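Local coordinates for protein endo-1,4-beta-mannanase (Eisenia fetida, PDB 5Y6T) that probably hydrolyses internal beta-1,4-mannosidic bonds of mannan polysaccharides, as a cold-adapted endo-mannanase of glycoside hydrolase family 5, at residues L345-L348 against R349-D353; A335-F338 against A339-A342; L117-G120 against A121-P124; R36-N40 against G41-C45; G88-A91 against Q92-T96. All coordinates share one frame; numbering follows the deposited sequence.

All five interactions are local ones, at turns and helix ends of the family's (beta/alpha)8 barrel. Interactions 2 and 1 stand at the start and the end of helix 338-348, with centres about 17 Å apart. Interactions 4 and 5 lead into helices 42-60 and 95-108. Their centres are about 9 Å apart and they touch: Asn40 N is 2.7 Å from Asp90 OD2, a probable hydrogen bond. Interaction 3 is at the end of strand 112-119 and the turn after it, where the family has its active site. Isopropanol and Tris, probably from the crystallisation liquor, lie beside it. Its centre is about 20 Å from those of interactions 4 and 5 and about 32 Å from that of interaction 1.

Interaction 1: residues L345-L348 against R349-D353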
loop_
_atom_site.group_PDB
_atom_site.type_symbol
_atom_site.label_atom_id
_atom_site.label_comp_id
_atom_site.label_asym_id
_atom_site.label_seq_id
_atom_site.Cartn_x
_atom_site.Cartn_y
_atom_site.Cartn_z
ATOM N N LEU A 345 1.819 7.171 -17.191
ATOM C CA LEU A 345 2.482 8.259 -16.499
ATOM C C LEU A 345 2.591 9.461 -17.427
ATOM O O LEU A 345 2.309 10.590 -17.042
ATOM C CB LEU A 345 3.839 7.860 -15.975
ATOM C CG LEU A 345 3.837 6.639 -15.041
ATOM C CD1 LEU A 345 5.249 6.492 -14.537
ATOM C CD2 LEU A 345 2.842 6.846 -13.925
ATOM N N ASN A 346 3.000 9.200 -18.677
ATOM C CA ASN A 346 3.116 10.285 -19.630
ATOM C C ASN A 346 1.829 11.070 -19.772
ATOM O O ASN A 346 1.820 12.298 -19.812
ATOM C CB ASN A 346 3.480 9.818 -21.037
ATOM C CG ASN A 346 4.826 9.092 -21.198
ATOM O OD1 ASN A 346 4.945 8.360 -22.195
ATOM N ND2 ASN A 346 5.779 9.224 -20.292
ATOM N N HIS A 347 0.730 10.354 -19.846
ATOM C CA HIS A 347 -0.578 10.979 -20.017
ATOM C C HIS A 347 -0.957 11.983 -18.923
ATOM O O HIS A 347 -1.582 13.020 -19.203
ATOM C CB HIS A 347 -1.631 9.909 -20.110
ATOM C CG HIS A 347 -3.023 10.447 -20.216
ATOM N ND1 HIS A 347 -3.471 11.162 -21.303
ATOM C CD2 HIS A 347 -4.064 10.393 -19.339
ATOM C CE1 HIS A 347 -4.732 11.518 -21.108
ATOM N NE2 HIS A 347 -5.116 11.080 -19.915
ATOM N N LEU A 348 -0.588 11.711 -17.676
ATOM C CA LEU A 348 -0.906 12.631 -16.561
ATOM C C LEU A 348 0.086 13.743 -16.335
ATOM O O LEU A 348 -0.177 14.681 -15.585
ATOM C CB LEU A 348 -1.161 11.903 -15.233
ATOM C CG LEU A 348 -2.353 10.948 -15.347
ATOM C CD1 LEU A 348 -2.589 10.340 -13.994
ATOM C CD2 LEU A 348 -3.636 11.617 -15.842
ATOM N N ARG A 349 1.248 13.609 -16.932
ATOM C CA ARG A 349 2.331 14.596 -16.705
ATOM C C ARG A 349 1.783 16.009 -16.998
ATOM O O ARG A 349 1.062 16.252 -18.005
ATOM C CB ARG A 349 3.513 14.326 -17.612
ATOM C CG ARG A 349 4.703 15.200 -17.225
ATOM C CD ARG A 349 5.893 15.287 -18.110
ATOM N NE ARG A 349 6.075 14.237 -19.071
ATOM C CZ ARG A 349 7.114 13.419 -19.131
ATOM N NH1 ARG A 349 8.049 13.475 -18.220
ATOM N NH2 ARG A 349 7.223 12.583 -20.138
ATOM N N GLY A 350 2.151 16.917 -16.110
ATOM C CA GLY A 350 1.823 18.343 -16.317
ATOM C C GLY A 350 0.390 18.705 -15.961
ATOM O O GLY A 350 0.039 19.862 -16.051
ATOM N N ARG A 351 -0.472 17.746 -15.603
ATOM C CA ARG A 351 -1.837 18.083 -15.218
ATOM C C ARG A 351 -1.916 18.719 -13.869
ATOM O O ARG A 351 -1.164 18.379 -12.964
ATOM C CB ARG A 351 -2.744 16.872 -15.318
ATOM C CG ARG A 351 -2.697 16.425 -16.787
ATOM C CD ARG A 351 -3.786 15.569 -17.257
ATOM N NE ARG A 351 -3.436 14.959 -18.542
ATOM C CZ ARG A 351 -3.686 15.416 -19.784
ATOM N NH1 ARG A 351 -4.306 16.561 -20.029
ATOM N NH2 ARG A 351 -3.374 14.634 -20.810
ATOM N N ASN A 352 -2.809 19.697 -13.743
ATOM C CA ASN A 352 -3.060 20.294 -12.458
ATOM C C ASN A 352 -4.406 20.979 -12.521
ATOM O O ASN A 352 -4.493 22.221 -12.599
ATOM C CB ASN A 352 -1.979 21.294 -11.981
ATOM C CG ASN A 352 -2.165 21.671 -10.520
ATOM O OD1 ASN A 352 -2.989 21.080 -9.819
ATOM N ND2 ASN A 352 -1.425 22.666 -10.065
ATOM N N ASP A 353 -5.421 20.132 -12.581
ATOM C CA ASP A 353 -6.822 20.551 -12.428
ATOM C C ASP A 353 -7.209 20.326 -10.977
ATOM O O ASP A 353 -7.464 19.187 -10.542
ATOM C CB ASP A 353 -7.683 19.792 -13.460
ATOM C CG ASP A 353 -9.094 20.371 -13.649
ATOM O OD1 ASP A 353 -9.636 21.091 -12.709
ATOM O OD2 ASP A 353 -9.681 20.058 -14.741
#
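Arg351 grips the carbonyl of His347 side-on. NE lies 2.8 Å from His347 O, and NH2 lies 2.9 Å from the same His347 O. The oxygen sits at the edge of the guanidinium, tilted slightly from its plane, and this pairing limits how the group can turn. The chain is extended from CG to NE and runs back past Leu348 O to reach this carbonyl. The backbone N of Arg351 donates to the next carbonyl, Leu348 O, at 3.1 Å and closes a type II turn from Leu348 to Arg351. Gly350 supplies the positive phi of the turn (79°). Arg349 N donates to Asn346 O at 3.2 Å and more weakly to Leu345 O. Here helix 338-348, the last helix of the (beta/alpha)8 barrel, ends and leads toward the short, weakly bonded strand 352-353. The guanidinium of Arg351 also leans over one face of the His347 ring, toward the rim, with the planes 50° apart. NH2 of Arg351 comes to 3.4 Å from CE1 of His347. The ring is further held by Asp313, which bonds NE2. Asn346 and Arg349 lie side by side with their flat ends only 9° from parallel, ND2 of Asn346 being 3.7 Å from NH2 of Arg349. These two nitrogens are both donors and do not bond each other; ND2 of Asn346 bonds Glu61 O and NH1 of Arg349 bonds Ala60 O. The Leu348 side chain packs on Phe23, Ser25 and Tyr316, and its CD2 lies 4.2 Å from CD of Arg351.

Interaction 2: residues A335-F338 against A339-A342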
loop_
_atom_site.group_PDB
_atom_site.type_symbol
_atom_site.label_atom_id
_atom_site.label_comp_id
_atom_site.label_asym_id
_atom_site.label_seq_id
_atom_site.Cartn_x
_atom_site.Cartn_y
_atom_site.Cartn_z
ATOM N N ALA A 335 1.179 -8.306 -14.809
ATOM C CA ALA A 335 2.065 -7.202 -14.872
ATOM C C ALA A 335 2.214 -6.724 -16.316
ATOM O O ALA A 335 2.475 -7.529 -17.242
ATOM C CB ALA A 335 3.407 -7.574 -14.274
ATOM N N ASP A 336 2.073 -5.422 -16.507
ATOM C CA ASP A 336 2.495 -4.778 -17.730
ATOM C C ASP A 336 3.984 -4.594 -17.827
ATOM O O ASP A 336 4.712 -4.600 -16.820
ATOM C CB ASP A 336 1.816 -3.392 -17.788
ATOM C CG ASP A 336 0.343 -3.468 -18.007
ATOM O OD1 ASP A 336 -0.202 -4.529 -18.494
ATOM O OD2 ASP A 336 -0.320 -2.439 -17.699
ATOM N N SER A 337 4.483 -4.361 -19.020
ATOM C CA SER A 337 5.829 -3.881 -19.164
ATOM C C SER A 337 5.987 -2.462 -18.567
ATOM O O SER A 337 5.002 -1.699 -18.484
ATOM C CB SER A 337 6.238 -3.856 -20.658
ATOM O OG SER A 337 5.550 -2.820 -21.321
ATOM N N PHE A 338 7.212 -2.103 -18.198
ATOM C CA PHE A 338 7.512 -0.733 -17.760
ATOM C C PHE A 338 7.056 0.250 -18.868
ATOM O O PHE A 338 6.440 1.301 -18.605
ATOM C CB PHE A 338 8.986 -0.560 -17.458
ATOM C CG PHE A 338 9.291 0.735 -16.843
ATOM C CD1 PHE A 338 9.468 1.877 -17.639
ATOM C CD2 PHE A 338 9.390 0.859 -15.474
ATOM C CE1 PHE A 338 9.749 3.129 -17.034
ATOM C CE2 PHE A 338 9.676 2.087 -14.894
ATOM C CZ PHE A 338 9.826 3.219 -15.673
ATOM N N ALA A 339 7.391 -0.084 -20.133
ATOM C CA ALA A 339 7.089 0.826 -21.266
ATOM C C ALA A 339 5.584 1.118 -21.383
ATOM O O ALA A 339 5.162 2.234 -21.641
ATOM C CB ALA A 339 7.597 0.244 -22.584
ATOM N N THR A 340 4.784 0.092 -21.163
ATOM C CA THR A 340 3.349 0.294 -21.203
ATOM C C THR A 340 2.915 1.227 -20.062
ATOM O O THR A 340 2.157 2.194 -20.259
ATOM C CB THR A 340 2.606 -1.073 -21.180
ATOM O OG1 THR A 340 2.827 -1.738 -22.423
ATOM C CG2 THR A 340 1.088 -0.937 -20.949
ATOM N N GLN A 341 3.350 0.920 -18.860
ATOM C CA GLN A 341 2.993 1.750 -17.700
ATOM C C GLN A 341 3.454 3.195 -17.886
ATOM O O GLN A 341 2.721 4.138 -17.503
ATOM C CB GLN A 341 3.561 1.161 -16.423
ATOM C CG GLN A 341 2.901 -0.180 -16.109
ATOM C CD GLN A 341 3.645 -1.004 -15.075
ATOM O OE1 GLN A 341 3.480 -0.780 -13.900
ATOM N NE2 GLN A 341 4.531 -1.846 -15.519
ATOM N N ALA A 342 4.653 3.376 -18.425
ATOM C CA ALA A 342 5.158 4.715 -18.726
ATOM C C ALA A 342 4.124 5.494 -19.551
ATOM O O ALA A 342 4.042 6.667 -19.388
ATOM C CB ALA A 342 6.482 4.667 -19.466
HETATM O O HOH W 1 2.826 -4.422 -21.469
#
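Asp336 meets Thr340 and Gln341 just ahead of the N-cap of helix 338-348, the last helix of the (beta/alpha)8 barrel. Its side chain crosses that of Thr340 at about a right angle, and OD2 of Asp336 lies 3.8 Å from CG2 of Thr340. CB of Asp336 rests on the CG methylene of Gln341. The carboxylate is buried and accepts from the backbone N-H groups of Gln300 (to OD2) and Ser301 (to OD1), which ties the loop to the segment after strand 293-297. Ser337 is the N-cap. Its OG stands between the backbone N and the carbonyl carbon (chi1 71°) and faces the first turn of the helix. There it accepts from Thr340 N at 3.0 Å. In a capping box the side chain of Thr340 would accept directly from Ser337 N. Here a water takes that place, 3.0 Å from Ser337 N and 2.8 Å from Thr340 OG1. Ser337 O has two donors, both from Gln341. The backbone N of Gln341 makes the regular helical bond to Ser337 O at 3.1 Å. Its side-chain NE2 reaches the same Ser337 O at 3.0 Å but from above the carbonyl plane, 71° out of it. The amide of Gln341 is also fixed from outside, OE1 by Ser325 OG and NE2 by Gln327 O. Phe338 begins the helix. Its ring packs on Met27 and Ala328 and makes a cation-pi contact with Arg57. CE1 of Phe338 passes 4.4 Å from CB of Ala342, while Phe338 O takes a short bond of 2.7 Å from Ala342 N.

Interaction 3: residues L117-G120 against A121-P124; sequences LWNG and ATTP
Asn119 OD1 is gripped by two donors. Ala121 N reaches Asn119 OD1 at 3.0 Å in a nearly straight bond, with an angle of 162° at the hydrogen. It comes from above the plane of the amide, 69° out of it. The second donor is Asn166 ND2, while the other end of the amide, ND2, donates to Tyr34 OH, so the group is fixed at both ends. The bond to the N-H two residues ahead makes this an Asx turn, which bends the chain as it leaves strand 112-119. CG of Asn119 lies opposite the backbone N (chi1 -166°), which brings OD1 to the N-H of Ala121. The methyl of Ala121 comes close to the same oxygen, CB being 3.4 Å from Asn119 OD1. The Asn119 side chain crosses that of Thr122 at about a right angle, and ND2 of Asn119 is 3.8 Å from CG2 of Thr122.

A water bridges Asn119 and Thr122. It donates to Asn119 O at 2.7 Å and to Thr122 O at 2.9 Å, and it accepts from Thr122 OG1 at 2.8 Å. Asn119 O also accepts from Tyr128 OH, and Ala121 O accepts from Trp195 NE1. The side chain of Asn119 is about 3 Å from a bound isopropyl alcohol. The side chain of Ala121 is about 4 Å from a bound Tris molecule. The turn follows the C-terminal end of a barrel strand, where family 5 hydrolases have their substrate cleft.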
loop_
_atom_site.group_PDB
_atom_site.type_symbol
_atom_site.label_atom_id
_atom_site.label_comp_id
_atom_site.label_asym_id
_atom_site.label_seq_id
_atom_site.Cartn_x
_atom_site.Cartn_y
_atom_site.Cartn_z
ATOM N N LEU A 117 4.819 -3.027 4.410
ATOM C CA LEU A 117 5.527 -3.964 5.298
ATOM C C LEU A 117 5.338 -5.440 4.962
ATOM O O LEU A 117 6.330 -6.138 4.696
ATOM C CB LEU A 117 5.117 -3.714 6.727
ATOM C CG LEU A 117 5.374 -2.334 7.333
ATOM C CD1 LEU A 117 4.859 -2.202 8.782
ATOM C CD2 LEU A 117 6.860 -2.024 7.384
ATOM N N TRP A 118 4.081 -5.863 4.907
ATOM C CA TRP A 118 3.761 -7.245 4.837
ATOM C C TRP A 118 2.943 -7.561 3.596
ATOM O O TRP A 118 2.249 -6.689 3.082
ATOM C CB TRP A 118 2.984 -7.699 6.058
ATOM C CG TRP A 118 3.679 -7.449 7.343
ATOM C CD1 TRP A 118 3.358 -6.486 8.239
ATOM C CD2 TRP A 118 4.703 -8.223 7.945
ATOM N NE1 TRP A 118 4.132 -6.587 9.344
ATOM C CE2 TRP A 118 4.945 -7.677 9.206
ATOM C CE3 TRP A 118 5.417 -9.380 7.572
ATOM C CZ2 TRP A 118 5.946 -8.161 10.051
ATOM C CZ3 TRP A 118 6.343 -9.872 8.405
ATOM C CH2 TRP A 118 6.623 -9.250 9.643
ATOM N N ASN A 119 3.001 -8.834 3.164
ATOM C CA ASN A 119 2.133 -9.328 2.075
ATOM C C ASN A 119 1.100 -10.319 2.503
ATOM O O ASN A 119 1.379 -11.276 3.228
ATOM C CB ASN A 119 3.019 -9.942 0.956
ATOM C CG ASN A 119 2.252 -10.167 -0.349
ATOM O OD1 ASN A 119 1.213 -9.588 -0.573
ATOM N ND2 ASN A 119 2.771 -11.062 -1.188
ATOM N N GLY A 120 -0.128 -9.987 2.158
ATOM C CA GLY A 120 -1.303 -10.772 2.329
ATOM C C GLY A 120 -1.755 -11.593 1.126
ATOM O O GLY A 120 -2.741 -12.302 1.212
ATOM N N ALA A 121 -1.070 -11.433 0.002
ATOM C CA ALA A 121 -1.419 -12.079 -1.259
ATOM C C ALA A 121 -0.704 -13.429 -1.448
ATOM O O ALA A 121 -0.947 -14.148 -2.442
ATOM C CB ALA A 121 -1.170 -11.103 -2.412
ATOM N N THR A 122 0.187 -13.766 -0.506
ATOM C CA THR A 122 0.796 -15.090 -0.488
ATOM C C THR A 122 0.697 -15.651 0.911
ATOM O O THR A 122 0.467 -14.941 1.876
ATOM C CB THR A 122 2.272 -15.046 -0.876
ATOM O OG1 THR A 122 2.994 -14.144 -0.005
ATOM C CG2 THR A 122 2.422 -14.621 -2.401
ATOM N N THR A 123 0.893 -16.936 1.041
ATOM C CA THR A 123 0.743 -17.565 2.299
ATOM C C THR A 123 1.929 -17.124 3.207
ATOM O O THR A 123 3.108 -17.245 2.821
ATOM C CB THR A 123 0.784 -19.081 2.129
ATOM O OG1 THR A 123 -0.268 -19.478 1.244
ATOM C CG2 THR A 123 0.559 -19.774 3.471
ATOM N N PRO A 124 1.623 -16.720 4.428
ATOM C CA PRO A 124 2.710 -16.332 5.311
ATOM C C PRO A 124 3.643 -17.446 5.752
ATOM O O PRO A 124 3.174 -18.588 5.941
ATOM C CB PRO A 124 1.970 -15.829 6.590
ATOM C CG PRO A 124 0.636 -15.471 6.135
ATOM C CD PRO A 124 0.295 -16.372 4.986
HETATM O O HOH W 2 2.822 -13.480 2.712
#

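Interaction 4: residues R36-N40 against G41-C45; sequences RDFGN and GQYDC
A type I' turn from Gly39 to Gln42 leads into helix 42-60, the helix that follows the first strand of the (beta/alpha)8 barrel. Gln42 N closes the turn by donating to Gly39 O at 3.0 Å. The side chain of Gln42 then folds back over the turn, bent at chi2 (-52°), so that its amide meets the chain before it. NE2 of Gln42 donates to Asn40 O at 3.0 Å in an almost straight bond of 167°, with the oxygen in the plane of the amide. A water 2.7 Å from Gln42 OE1 donates to it and also to Arg36 O. CB of Gln42 packs 3.3 Å from Arg36 O. Asn40 O would probably lose its side-chain donor, and Arg36 O its water bridge, with an alanine at this position. Gly41, at the N-cap with positive phi, donates its N to Thr94 OG1. On the inner side Tyr43 runs alongside Phe38, both packed on Leu51. Their planes are 20° apart but slid, so the rings barely overlap. Asp37 O sits at the edge of the Tyr43 ring, and Glu52 binds its hydroxyl. The two rings come closest at CE1 of Phe38 and CD1 of Tyr43, 3.7 Å apart.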
loop_
_atom_site.group_PDB
_atom_site.type_symbol
_atom_site.label_atom_id
_atom_site.label_comp_id
_atom_site.label_asym_id
_atom_site.label_seq_id
_atom_site.Cartn_x
_atom_site.Cartn_y
_atom_site.Cartn_z
ATOM N N ARG A 36 13.758 -9.240 -0.432
ATOM C CA ARG A 36 15.188 -9.206 -0.151
ATOM C C ARG A 36 15.824 -7.955 -0.731
ATOM O O ARG A 36 16.996 -7.931 -1.127
ATOM C CB ARG A 36 15.837 -10.490 -0.697
ATOM C CG ARG A 36 15.262 -11.723 -0.050
ATOM C CD ARG A 36 15.958 -12.995 -0.500
ATOM N NE ARG A 36 15.571 -14.170 0.282
ATOM C CZ ARG A 36 16.425 -15.122 0.679
ATOM N NH1 ARG A 36 17.728 -15.049 0.383
ATOM N NH2 ARG A 36 15.980 -16.158 1.370
ATOM N N ASP A 37 15.052 -6.871 -0.775
ATOM C CA ASP A 37 15.568 -5.617 -1.308
ATOM C C ASP A 37 16.253 -4.738 -0.270
ATOM O O ASP A 37 17.164 -3.967 -0.577
ATOM C CB ASP A 37 14.414 -4.845 -1.946
ATOM C CG ASP A 37 14.037 -5.413 -3.299
ATOM O OD1 ASP A 37 14.975 -5.704 -4.074
ATOM O OD2 ASP A 37 12.863 -5.506 -3.623
ATOM N N PHE A 38 15.710 -4.762 0.928
ATOM C CA PHE A 38 16.186 -3.964 2.056
ATOM C C PHE A 38 16.575 -4.845 3.223
ATOM O O PHE A 38 15.906 -5.819 3.522
ATOM C CB PHE A 38 15.078 -2.964 2.451
ATOM C CG PHE A 38 14.644 -2.088 1.307
ATOM C CD1 PHE A 38 15.304 -0.945 0.962
ATOM C CD2 PHE A 38 13.499 -2.418 0.574
ATOM C CE1 PHE A 38 14.905 -0.158 -0.092
ATOM C CE2 PHE A 38 13.066 -1.622 -0.454
ATOM C CZ PHE A 38 13.741 -0.496 -0.813
ATOM N N GLY A 39 17.615 -4.467 3.945
ATOM C CA GLY A 39 18.042 -5.304 5.040
ATOM C C GLY A 39 19.126 -6.314 4.590
ATOM O O GLY A 39 19.316 -6.590 3.378
ATOM N N ASN A 40 19.841 -6.807 5.580
ATOM C CA ASN A 40 20.898 -7.853 5.386
ATOM C C ASN A 40 21.923 -7.463 4.327
ATOM O O ASN A 40 22.461 -8.315 3.619
ATOM C CB ASN A 40 20.265 -9.208 5.184
ATOM C CG ASN A 40 19.489 -9.660 6.414
ATOM O OD1 ASN A 40 19.900 -9.375 7.553
ATOM N ND2 ASN A 40 18.403 -10.402 6.203
ATOM N N GLY A 41 22.209 -6.161 4.274
ATOM C CA GLY A 41 23.219 -5.579 3.339
ATOM C C GLY A 41 22.919 -5.741 1.850
ATOM O O GLY A 41 23.800 -5.505 0.996
ATOM N N GLN A 42 21.644 -6.010 1.499
ATOM C CA GLN A 42 21.256 -6.281 0.150
ATOM C C GLN A 42 21.243 -5.045 -0.715
ATOM O O GLN A 42 21.498 -5.105 -1.889
ATOM C CB GLN A 42 19.904 -7.022 0.115
ATOM C CG GLN A 42 20.021 -8.403 0.696
ATOM C CD GLN A 42 21.161 -9.228 0.085
ATOM O OE1 GLN A 42 21.104 -9.569 -1.095
ATOM N NE2 GLN A 42 22.175 -9.518 0.886
ATOM N N TYR A 43 20.907 -3.911 -0.132
ATOM C CA TYR A 43 20.755 -2.726 -0.916
ATOM C C TYR A 43 22.136 -2.315 -1.439
ATOM O O TYR A 43 22.290 -2.032 -2.630
ATOM C CB TYR A 43 20.109 -1.615 -0.038
ATOM C CG TYR A 43 19.693 -0.387 -0.795
ATOM C CD1 TYR A 43 18.417 -0.273 -1.330
ATOM C CD2 TYR A 43 20.546 0.698 -0.948
ATOM C CE1 TYR A 43 18.042 0.874 -2.006
ATOM C CE2 TYR A 43 20.180 1.811 -1.660
ATOM C CZ TYR A 43 18.885 1.914 -2.141
ATOM O OH TYR A 43 18.492 3.045 -2.870
ATOM N N ASP A 44 23.137 -2.261 -0.545
ATOM C CA ASP A 44 24.479 -1.892 -1.014
ATOM C C ASP A 44 25.111 -2.955 -1.908
ATOM O O ASP A 44 25.780 -2.574 -2.860
ATOM C CB ASP A 44 25.438 -1.659 0.129
ATOM C CG ASP A 44 25.173 -0.412 0.858
ATOM O OD1 ASP A 44 24.602 0.549 0.291
ATOM O OD2 ASP A 44 25.493 -0.434 2.044
ATOM N N CYS A 45 24.930 -4.253 -1.604
ATOM C CA CYS A 45 25.591 -5.297 -2.459
ATOM C C CYS A 45 24.906 -5.506 -3.826
ATOM O O CYS A 45 25.565 -5.693 -4.855
ATOM C CB CYS A 45 25.675 -6.675 -1.757
ATOM S SG CYS A 45 24.166 -7.690 -1.608
HETATM O O HOH W 3 18.844 -9.408 -2.528
#

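Interaction 5: residues G88-A91 against Q92-T96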
loop_
_atom_site.group_PDB
_atom_site.type_symbol
_atom_site.label_atom_id
_atom_site.label_comp_id
_atom_site.label_asym_id
_atom_site.label_seq_id
_atom_site.Cartn_x
_atom_site.Cartn_y
_atom_site.Cartn_z
ATOM N N GLY A 88 14.935 -7.317 15.538
ATOM C CA GLY A 88 15.331 -6.179 14.720
ATOM C C GLY A 88 14.725 -6.267 13.365
ATOM O O GLY A 88 14.011 -7.229 13.062
ATOM N N THR A 89 14.959 -5.232 12.558
ATOM C CA THR A 89 14.420 -5.215 11.190
ATOM C C THR A 89 15.040 -6.292 10.321
ATOM O O THR A 89 14.466 -6.696 9.308
ATOM C CB THR A 89 14.709 -3.845 10.521
ATOM O OG1 THR A 89 16.141 -3.474 10.602
ATOM C CG2 THR A 89 13.953 -2.777 11.189
ATOM N N ASP A 90 16.310 -6.586 10.604
ATOM C CA ASP A 90 17.089 -7.520 9.802
ATOM C C ASP A 90 18.334 -7.893 10.576
ATOM O O ASP A 90 18.688 -7.178 11.519
ATOM C CB ASP A 90 17.463 -6.969 8.439
ATOM C CG ASP A 90 18.349 -5.743 8.531
ATOM O OD1 ASP A 90 17.830 -4.694 8.987
ATOM O OD2 ASP A 90 19.599 -5.812 8.127
ATOM N N ALA A 91 18.964 -9.007 10.196
ATOM C CA ALA A 91 20.165 -9.495 10.936
ATOM C C ALA A 91 21.305 -8.521 11.011
ATOM O O ALA A 91 22.037 -8.551 11.979
ATOM C CB ALA A 91 20.698 -10.834 10.391
ATOM N N GLN A 92 21.503 -7.683 9.988
ATOM C CA GLN A 92 22.627 -6.813 9.926
ATOM C C GLN A 92 22.287 -5.369 10.296
ATOM O O GLN A 92 23.139 -4.479 10.176
ATOM C CB GLN A 92 23.250 -6.873 8.529
ATOM C CG GLN A 92 23.884 -8.206 8.226
ATOM C CD GLN A 92 24.249 -8.405 6.777
ATOM O OE1 GLN A 92 24.169 -9.511 6.278
ATOM N NE2 GLN A 92 24.760 -7.375 6.140
ATOM N N ASN A 93 21.031 -5.138 10.680
ATOM C CA ASN A 93 20.491 -3.817 10.976
ATOM C C ASN A 93 20.821 -2.825 9.836
ATOM O O ASN A 93 21.108 -1.631 10.075
ATOM C CB ASN A 93 20.975 -3.323 12.343
ATOM C CG ASN A 93 20.246 -2.073 12.813
ATOM O OD1 ASN A 93 19.030 -1.914 12.566
ATOM N ND2 ASN A 93 20.997 -1.133 13.413
ATOM N N THR A 94 20.673 -3.275 8.587
ATOM C CA THR A 94 20.783 -2.297 7.466
ATOM C C THR A 94 19.470 -1.732 6.898
ATOM O O THR A 94 19.500 -0.769 6.125
ATOM C CB THR A 94 21.610 -2.801 6.297
ATOM O OG1 THR A 94 20.898 -3.730 5.494
ATOM C CG2 THR A 94 22.973 -3.389 6.830
ATOM N N MET A 95 18.355 -2.315 7.274
ATOM C CA MET A 95 17.107 -1.928 6.635
ATOM C C MET A 95 16.878 -0.438 6.682
ATOM O O MET A 95 16.486 0.184 5.720
ATOM C CB MET A 95 15.924 -2.692 7.208
ATOM C CG MET A 95 14.633 -2.385 6.441
ATOM S SD MET A 95 13.275 -3.339 7.039
ATOM C CE MET A 95 13.758 -4.959 6.351
ATOM N N THR A 96 16.972 0.139 7.865
ATOM C CA THR A 96 16.708 1.572 7.970
ATOM C C THR A 96 17.595 2.448 7.108
ATOM O O THR A 96 17.095 3.316 6.396
ATOM C CB THR A 96 16.776 2.016 9.459
ATOM O OG1 THR A 96 15.897 1.209 10.235
ATOM C CG2 THR A 96 16.398 3.417 9.589
HETATM O O HOH W 4 17.280 -1.136 10.588
HETATM O O HOH W 5 16.880 -3.518 13.803
#
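Asp90 and the backbone of Thr94 and Met95 carry the direct hydrogen bonds. OD2 of Asp90 accepts from Thr94 N at 2.8 Å through its syn lone pair. OD1 of Asp90 accepts from Met95 N at 3.0 Å, from above the carboxylate plane. The hydroxyl of Thr89 donates to this oxygen too, with Thr89 OG1 2.6 Å from Asp90 OD1. Gln92 N gives OD2 a weak bond, and Asn40 N, from the neighbouring turn, a further one. CG of Asp90 lies between its own N and carbonyl carbon (chi1 63°), which turns the carboxylate into the bend of the chain. With a leucine in place of Asp90, the N-H groups of Thr94 and Met95 and the Thr89 hydroxyl would probably be left without their acceptor. Asn93 N donates to Asp90 O at 3.2 Å and closes a type I turn, which leads the chain into helix 95-108 of the barrel.

Two waters bridge Thr89 and the 93-96 end. One donates to Thr89 OG1 and to Asn93 OD1 and accepts from Thr96 N, while the second joins Thr89 N to Asn93 OD1.

Packing rests on Thr89 and Met95. SD of Met95 lies 3.8 Å from CB of Thr89. The bend at chi3 of Met95 (-73°) brings CE to 3.5 Å from Thr89 O, a buried carbonyl without a hydrogen-bond partner. Met95 also packs on Val70, His71 and Met149.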